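Local atomic coordinates of short chain dehydrogenase/reductase (Acinetobacter baumannii, PDB entry 4IUY), a protein that belongs to the short-chain dehydrogenase/reductase family and probably catalyses NAD(H)- or NADP(H)-dependent oxidation or reduction of a substrate. Residues D[93-96]-D[97-101]. Residues are numbered along the deposited sequence; the frame is centred on the assembly and turned at random.
Sequences KDML and SSLEA
On the inner face of helix 89-101, one of the helices flanking the parallel sheet of a Rossmann fold, M95 (present as selenomethionine), L96 and L99 bring their side chains together across a single turn. L99 reaches both partners with one methyl: its CD1 lies 4.2 Å from CG of M95 and equally far from CD2 of L96. M95 and L99 run side by side in the same direction, whereas the L96 side chain slants across that of L99. With CG anti to its carbonyl carbon (chi1 -70°), L99 leans back over the preceding turn, and its CG sits 3.5 Å from the carbonyl oxygen of M95.

The strand order 3-2-1-4-5-6-7 is that of the classical SDR sheet, and this helix follows strand 79-83, an outermost strand of this chain's sheet. M95 and L99 both pack on F82 of that strand, and L99 also on V55 of the adjacent strand 53-58; L96 instead touches V147 and H150 of helix 126-153, and L96 and L99 both meet I106.

Four consecutive i to i+4 bonds hold the backbone, from S97 N to K93 O through to E100 N to L96 O, the last 2.9 Å long and nearly straight at 170°. OG of S97, beside its own backbone N (chi1 -70°), is turned back toward O of K93, already the acceptor of the S97 amide, and adds a weak bond of 3.3 Å. E100 lays its CG 3.3 Å from O of L96, while its carboxylate OE2 is hydrogen-bonded to ND1 of H150, tying the two helices together.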
ATOM      1  N   LYS D  93      15.002 -26.363  16.715  1.00 59.48           N
ATOM      2  CA  LYS D  93      15.772 -27.312  15.928  1.00 57.53           C
ATOM      3  C   LYS D  93      15.695 -28.718  16.528  1.00 65.62           C
ATOM      4  O   LYS D  93      15.497 -29.695  15.804  1.00 68.86           O
ATOM      5  CB  LYS D  93      17.221 -26.838  15.839  1.00 57.55           C
ATOM      6  CG  LYS D  93      18.040 -27.524  14.770  1.00 62.64           C
ATOM      7  CD  LYS D  93      19.317 -26.725  14.503  1.00 68.02           C
ATOM      8  CE  LYS D  93      20.353 -27.586  13.833  1.00 78.90           C
ATOM      9  NZ  LYS D  93      19.792 -28.181  12.583  1.00 83.20           N
ATOM     10  N   ASP D  94      15.832 -28.803  17.852  1.00 61.75           N
ATOM     11  CA  ASP D  94      15.723 -30.069  18.571  1.00 64.31           C
ATOM     12  C   ASP D  94      14.328 -30.679  18.442  1.00 62.28           C
ATOM     13  O   ASP D  94      14.190 -31.888  18.247  1.00 54.40           O
ATOM     14  CB  ASP D  94      16.086 -29.899  20.050  1.00 79.38           C
ATOM     15  CG  ASP D  94      17.553 -29.558  20.258  1.00 92.43           C
ATOM     16  OD1 ASP D  94      18.380 -29.950  19.405  1.00 95.57           O
ATOM     17  OD2 ASP D  94      17.879 -28.885  21.267  1.00 95.11           O
HETATM   18  N   MSE D  95      13.294 -29.844  18.539  1.00 51.76           N
HETATM   19  CA  MSE D  95      11.943 -30.337  18.317  1.00 50.74           C
HETATM   20  C   MSE D  95      11.793 -30.954  16.932  1.00 56.93           C
HETATM   21  O   MSE D  95      11.272 -32.065  16.793  1.00 54.68           O
HETATM   22  CB  MSE D  95      10.906 -29.231  18.490  1.00 57.14           C
HETATM   23  CG  MSE D  95       9.599 -29.537  17.773  1.00 60.94           C
HETATM   24 SE   MSE D  95       8.273 -28.162  18.077  0.86 66.98          SE
HETATM   25  CE  MSE D  95       9.101 -26.709  17.061  1.00 78.04           C
ATOM     26  N   LEU D  96      12.244 -30.235  15.904  1.00 52.05           N
ATOM     27  CA  LEU D  96      12.131 -30.760  14.548  1.00 52.33           C
ATOM     28  C   LEU D  96      12.897 -32.077  14.375  1.00 57.84           C
ATOM     29  O   LEU D  96      12.364 -33.020  13.775  1.00 59.58           O
ATOM     30  CB  LEU D  96      12.518 -29.709  13.508  1.00 49.16           C
ATOM     31  CG  LEU D  96      11.517 -28.541  13.510  1.00 59.86           C
ATOM     32  CD1 LEU D  96      11.985 -27.347  12.659  1.00 58.21           C
ATOM     33  CD2 LEU D  96      10.112 -29.005  13.078  1.00 46.28           C
ATOM     34  N   SER D  97      14.108 -32.167  14.936  1.00 62.14           N
ATOM     35  CA  SER D  97      14.852 -33.427  14.899  1.00 60.54           C
ATOM     36  C   SER D  97      14.036 -34.560  15.529  1.00 71.32           C
ATOM     37  O   SER D  97      13.931 -35.656  14.973  1.00 56.89           O
ATOM     38  CB  SER D  97      16.175 -33.329  15.681  1.00 61.89           C
ATOM     39  OG  SER D  97      17.132 -32.500  15.057  1.00 75.55           O
ATOM     40  N   SER D  98      13.419 -34.265  16.667  1.00 55.30           N
ATOM     41  CA  SER D  98      12.638 -35.258  17.396  1.00 72.27           C
ATOM     42  C   SER D  98      11.484 -35.754  16.532  1.00 63.91           C
ATOM     43  O   SER D  98      11.223 -36.961  16.483  1.00 67.99           O
ATOM     44  CB  SER D  98      12.147 -34.688  18.727  1.00 55.22           C
ATOM     45  OG  SER D  98      11.300 -35.603  19.383  1.00102.45           O
ATOM     46  N   LEU D  99      10.824 -34.829  15.823  1.00 63.06           N
ATOM     47  CA  LEU D  99       9.746 -35.190  14.907  1.00 52.21           C
ATOM     48  C   LEU D  99      10.243 -36.055  13.751  1.00 62.00           C
ATOM     49  O   LEU D  99       9.613 -37.058  13.400  1.00 53.90           O
ATOM     50  CB  LEU D  99       9.040 -33.945  14.377  1.00 50.21           C
ATOM     51  CG  LEU D  99       8.203 -33.186  15.421  1.00 52.43           C
ATOM     52  CD1 LEU D  99       7.655 -31.829  14.900  1.00 48.57           C
ATOM     53  CD2 LEU D  99       7.076 -34.084  15.933  1.00 51.02           C
ATOM     54  N   GLU D 100      11.356 -35.668  13.140  1.00 53.91           N
ATOM     55  CA  GLU D 100      11.942 -36.487  12.084  1.00 55.35           C
ATOM     56  C   GLU D 100      12.202 -37.934  12.512  1.00 60.96           C
ATOM     57  O   GLU D 100      12.006 -38.871  11.726  1.00 61.61           O
ATOM     58  CB  GLU D 100      13.249 -35.878  11.591  1.00 58.21           C
ATOM     59  CG  GLU D 100      13.095 -34.532  10.970  1.00 74.17           C
ATOM     60  CD  GLU D 100      14.424 -33.903  10.602  1.00 86.10           C
ATOM     61  OE1 GLU D 100      15.454 -34.631  10.611  1.00 74.78           O
ATOM     62  OE2 GLU D 100      14.423 -32.682  10.289  1.00 92.42           O
ATOM     63  N   ALA D 101      12.663 -38.121  13.747  1.00 58.17           N
ATOM     64  CA  ALA D 101      13.003 -39.462  14.213  1.00 71.08           C
ATOM     65  C   ALA D 101      11.766 -40.345  14.364  1.00 74.58           C
ATOM     66  O   ALA D 101      11.873 -41.567  14.371  1.00 88.31           O
ATOM     67  CB  ALA D 101      13.786 -39.399  15.514  1.00 70.75           C
TER